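Local atomic coordinates of superoxide dismutase 1 (PDB entry 2CW2), a protein that probably converts superoxide into hydrogen peroxide and dioxygen at an iron centre, removing a radical that is toxic to cells. Residues 33-38 with 56-61. Residues are numbered along the deposited sequence; the frame is centred on the assembly and turned at random.
Sequences FQCPPL and YHHDKH. With FE (Fe (III) ion), chain C.
The imidazole of His58 lies between Cys35 and Leu38, which approach from opposite sides of its plane, while Pro36 meets its edge. Cys35 SG comes in obliquely, 4.0 Å from the ring centroid and nearest to NE2. On the other side Leu38 CD1 closes to 3.3 Å from His58 CD2, also at a slant, and Leu38 CD2 rests more loosely near CB and CG of the histidine; the two side chains run past each other in opposite directions. At the edge, His58 NE2 donates to Pro36 O at 2.9 Å, an almost straight bond (171°) with the carbonyl oxygen nearly in the ring plane. ND1 is used as well, reaching Asp59 OD1 at 2.9 Å, and that carboxylate oxygen too lies close to the plane of the ring. Two in-plane bonds from the two nitrogens fix the rotation of the imidazole. If both nitrogens carry hydrogens, the ring would be cationic, with Asp59 offsetting its charge. His58 reaches the loop because CG stands anti to its backbone N (chi1 -180°), extending the ring away from the helix. Asp59 OD2 in turn forms a salt bridge to Lys42, so the carboxylate that holds His58 is itself tied down.

One residue back, His57 points elsewhere and binds the iron through NE2 at 1.9 Å; His105, Asp187 and His191 complete the protein ligands, and a water lies 2.4 Å from the metal. Residues 33-38, an irregular segment in the loop that precedes helix 51-73, pack against that helix, which supplies the metal ligand His57, within the alpha-hairpin domain of iron/manganese superoxide dismutases. Cys35 continues onto His62, Gln63 and Val66 of that helix, whereas Pro36 touches Thr106 and Leu38 touches Phe109, so the segment bridges helices 51-73 and 93-110.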
ATOM      1  N   PHE A  33     -25.432   1.838   1.535  1.00 14.52           N
ATOM      2  CA  PHE A  33     -24.512   0.849   2.066  1.00 13.96           C
ATOM      3  C   PHE A  33     -24.160   1.230   3.494  1.00 14.90           C
ATOM      4  O   PHE A  33     -24.156   2.416   3.842  1.00 14.85           O
ATOM      5  CB  PHE A  33     -23.243   0.746   1.190  1.00 12.63           C
ATOM      6  CG  PHE A  33     -23.514   0.292  -0.194  1.00 12.11           C
ATOM      7  CD1 PHE A  33     -23.674  -1.060  -0.477  1.00 11.80           C
ATOM      8  CD2 PHE A  33     -23.645   1.213  -1.216  1.00 11.67           C
ATOM      9  CE1 PHE A  33     -23.941  -1.488  -1.768  1.00 12.40           C
ATOM     10  CE2 PHE A  33     -23.918   0.793  -2.517  1.00 12.29           C
ATOM     11  CZ  PHE A  33     -24.060  -0.564  -2.793  1.00 11.72           C
ATOM     12  N   GLN A  34     -23.913   0.231   4.332  1.00 15.93           N
ATOM     13  CA  GLN A  34     -23.523   0.497   5.706  1.00 17.43           C
ATOM     14  C   GLN A  34     -22.250  -0.234   6.061  1.00 16.29           C
ATOM     15  O   GLN A  34     -21.882  -1.234   5.443  1.00 17.47           O
ATOM     16  CB  GLN A  34     -24.625   0.106   6.702  1.00 20.44           C
ATOM     17  CG  GLN A  34     -26.006   0.652   6.390  1.00 24.44           C
ATOM     18  CD  GLN A  34     -26.139   2.159   6.580  1.00 27.57           C
ATOM     19  OE1 GLN A  34     -25.472   2.759   7.433  1.00 30.05           O
ATOM     20  NE2 GLN A  34     -27.028   2.775   5.797  1.00 29.00           N
ATOM     21  N   CYS A  35     -21.587   0.275   7.078  1.00 14.41           N
ATOM     22  CA  CYS A  35     -20.367  -0.345   7.582  1.00 14.46           C
ATOM     23  C   CYS A  35     -20.763  -1.130   8.824  1.00 15.53           C
ATOM     24  O   CYS A  35     -21.072  -0.533   9.865  1.00 14.86           O
ATOM     25  CB  CYS A  35     -19.359   0.757   7.920  1.00 12.95           C
ATOM     26  SG  CYS A  35     -17.787   0.156   8.568  1.00 14.66           S
ATOM     27  N   PRO A  36     -20.763  -2.464   8.719  1.00 15.75           N
ATOM     28  CA  PRO A  36     -21.189  -3.329   9.832  1.00 15.97           C
ATOM     29  C   PRO A  36     -20.275  -3.126  11.028  1.00 15.86           C
ATOM     30  O   PRO A  36     -19.063  -2.913  10.840  1.00 15.02           O
ATOM     31  CB  PRO A  36     -21.020  -4.759   9.288  1.00 16.17           C
ATOM     32  CG  PRO A  36     -20.695  -4.633   7.861  1.00 16.62           C
ATOM     33  CD  PRO A  36     -20.307  -3.218   7.546  1.00 16.10           C
ATOM     34  N   PRO A  37     -20.821  -3.187  12.238  1.00 15.29           N
ATOM     35  CA  PRO A  37     -20.006  -3.001  13.436  1.00 16.54           C
ATOM     36  C   PRO A  37     -19.073  -4.178  13.620  1.00 16.08           C
ATOM     37  O   PRO A  37     -19.346  -5.274  13.138  1.00 16.85           O
ATOM     38  CB  PRO A  37     -21.046  -2.972  14.575  1.00 16.52           C
ATOM     39  CG  PRO A  37     -22.147  -3.795  14.038  1.00 17.24           C
ATOM     40  CD  PRO A  37     -22.233  -3.441  12.567  1.00 16.77           C
ATOM     41  N   LEU A  38     -17.955  -3.920  14.280  1.00 16.61           N
ATOM     42  CA  LEU A  38     -17.029  -4.967  14.693  1.00 15.93           C
ATOM     43  C   LEU A  38     -17.783  -5.953  15.568  1.00 16.01           C
ATOM     44  O   LEU A  38     -18.619  -5.552  16.394  1.00 14.84           O
ATOM     45  CB  LEU A  38     -15.908  -4.349  15.518  1.00 16.91           C
ATOM     46  CG  LEU A  38     -14.504  -4.125  14.971  1.00 19.08           C
ATOM     47  CD1 LEU A  38     -14.378  -4.182  13.448  1.00 18.36           C
ATOM     48  CD2 LEU A  38     -13.827  -2.876  15.559  1.00 17.81           C
ATOM     49  N   TYR A  56      -8.749   2.979  14.035  1.00 11.55           N
ATOM     50  CA  TYR A  56      -8.409   3.595  12.756  1.00 11.81           C
ATOM     51  C   TYR A  56      -8.834   2.725  11.569  1.00 10.97           C
ATOM     52  O   TYR A  56      -9.417   3.215  10.592  1.00 11.47           O
ATOM     53  CB  TYR A  56      -6.913   3.873  12.680  1.00 12.64           C
ATOM     54  CG  TYR A  56      -6.532   5.162  13.357  1.00 14.85           C
ATOM     55  CD1 TYR A  56      -6.609   6.365  12.669  1.00 14.91           C
ATOM     56  CD2 TYR A  56      -6.124   5.183  14.691  1.00 16.57           C
ATOM     57  CE1 TYR A  56      -6.275   7.556  13.268  1.00 17.56           C
ATOM     58  CE2 TYR A  56      -5.787   6.381  15.310  1.00 17.87           C
ATOM     59  CZ  TYR A  56      -5.868   7.569  14.582  1.00 18.60           C
ATOM     60  OH  TYR A  56      -5.551   8.780  15.163  1.00 20.83           O
ATOM     61  N   HIS A  57      -8.557   1.435  11.668  1.00 10.80           N
ATOM     62  CA  HIS A  57      -8.788   0.538  10.524  1.00 11.31           C
ATOM     63  C   HIS A  57     -10.284   0.440  10.230  1.00 10.39           C
ATOM     64  O   HIS A  57     -10.721   0.532   9.084  1.00  9.60           O
ATOM     65  CB  HIS A  57      -8.165  -0.870  10.742  1.00 10.39           C
ATOM     66  CG  HIS A  57      -7.916  -1.639   9.456  1.00 10.85           C
ATOM     67  ND1 HIS A  57      -7.366  -2.906   9.434  1.00 11.01           N
ATOM     68  CD2 HIS A  57      -8.131  -1.304   8.152  1.00 11.26           C
ATOM     69  CE1 HIS A  57      -7.260  -3.317   8.175  1.00 10.02           C
ATOM     70  NE2 HIS A  57      -7.728  -2.369   7.370  1.00 10.06           N
ATOM     71  N   HIS A  58     -11.078   0.248  11.273  1.00 10.96           N
ATOM     72  CA  HIS A  58     -12.512   0.146  11.071  1.00 11.80           C
ATOM     73  C   HIS A  58     -13.207   1.515  10.996  1.00 12.37           C
ATOM     74  O   HIS A  58     -13.920   1.795  10.026  1.00 11.36           O
ATOM     75  CB  HIS A  58     -13.161  -0.684  12.174  1.00 11.49           C
ATOM     76  CG  HIS A  58     -14.652  -0.826  12.016  1.00 13.48           C
ATOM     77  ND1 HIS A  58     -15.548   0.088  12.527  1.00 14.18           N
ATOM     78  CD2 HIS A  58     -15.396  -1.775  11.403  1.00 13.58           C
ATOM     79  CE1 HIS A  58     -16.786  -0.299  12.246  1.00 12.99           C
ATOM     80  NE2 HIS A  58     -16.722  -1.426  11.562  1.00 13.78           N
ATOM     81  N   ASP A  59     -13.019   2.346  12.027  1.00 12.92           N
ATOM     82  CA  ASP A  59     -13.769   3.605  12.135  1.00 13.97           C
ATOM     83  C   ASP A  59     -13.305   4.679  11.164  1.00 13.18           C
ATOM     84  O   ASP A  59     -14.085   5.591  10.838  1.00 13.78           O
ATOM     85  CB  ASP A  59     -13.727   4.192  13.557  1.00 15.10           C
ATOM     86  CG  ASP A  59     -14.264   3.233  14.631  1.00 16.45           C
ATOM     87  OD1 ASP A  59     -14.903   2.198  14.332  1.00 16.95           O
ATOM     88  OD2 ASP A  59     -14.085   3.458  15.834  1.00 16.60           O
ATOM     89  N   LYS A  60     -12.053   4.616  10.714  1.00 12.68           N
ATOM     90  CA  LYS A  60     -11.614   5.543   9.670  1.00 12.95           C
ATOM     91  C   LYS A  60     -11.602   4.905   8.262  1.00 11.99           C
ATOM     92  O   LYS A  60     -12.392   5.303   7.388  1.00 12.52           O
ATOM     93  CB  LYS A  60     -10.263   6.240  10.012  1.00 14.46           C
ATOM     94  CG  LYS A  60     -10.314   7.232  11.251  1.00 17.16           C
ATOM     95  CD  LYS A  60     -11.342   8.366  11.057  1.00 18.38           C
ATOM     96  CE  LYS A  60     -11.273   9.501  12.130  1.00 20.56           C
ATOM     97  NZ  LYS A  60     -10.395   9.179  13.278  1.00 21.78           N
ATOM     98  N   HIS A  61     -10.731   3.914   8.043  1.00 11.29           N
ATOM     99  CA  HIS A  61     -10.539   3.367   6.699  1.00 10.75           C
ATOM    100  C   HIS A  61     -11.803   2.700   6.186  1.00 10.34           C
ATOM    101  O   HIS A  61     -12.323   3.073   5.134  1.00 10.05           O
ATOM    102  CB  HIS A  61      -9.381   2.354   6.676  1.00 11.19           C
ATOM    103  CG  HIS A  61      -8.034   2.968   6.905  1.00 11.38           C
ATOM    104  ND1 HIS A  61      -7.311   3.577   5.900  1.00 12.08           N
ATOM    105  CD2 HIS A  61      -7.280   3.071   8.024  1.00 11.39           C
ATOM    106  CE1 HIS A  61      -6.171   4.028   6.391  1.00 10.76           C
ATOM    107  NE2 HIS A  61      -6.123   3.725   7.674  1.00 11.09           N
TER
HETATM  108 FE    FE C 402      -7.398  -2.415   5.455  1.00 11.30          FE
HETATM  109  O   HOH W   1      -6.994  -2.675   3.157  1.00  9.82           O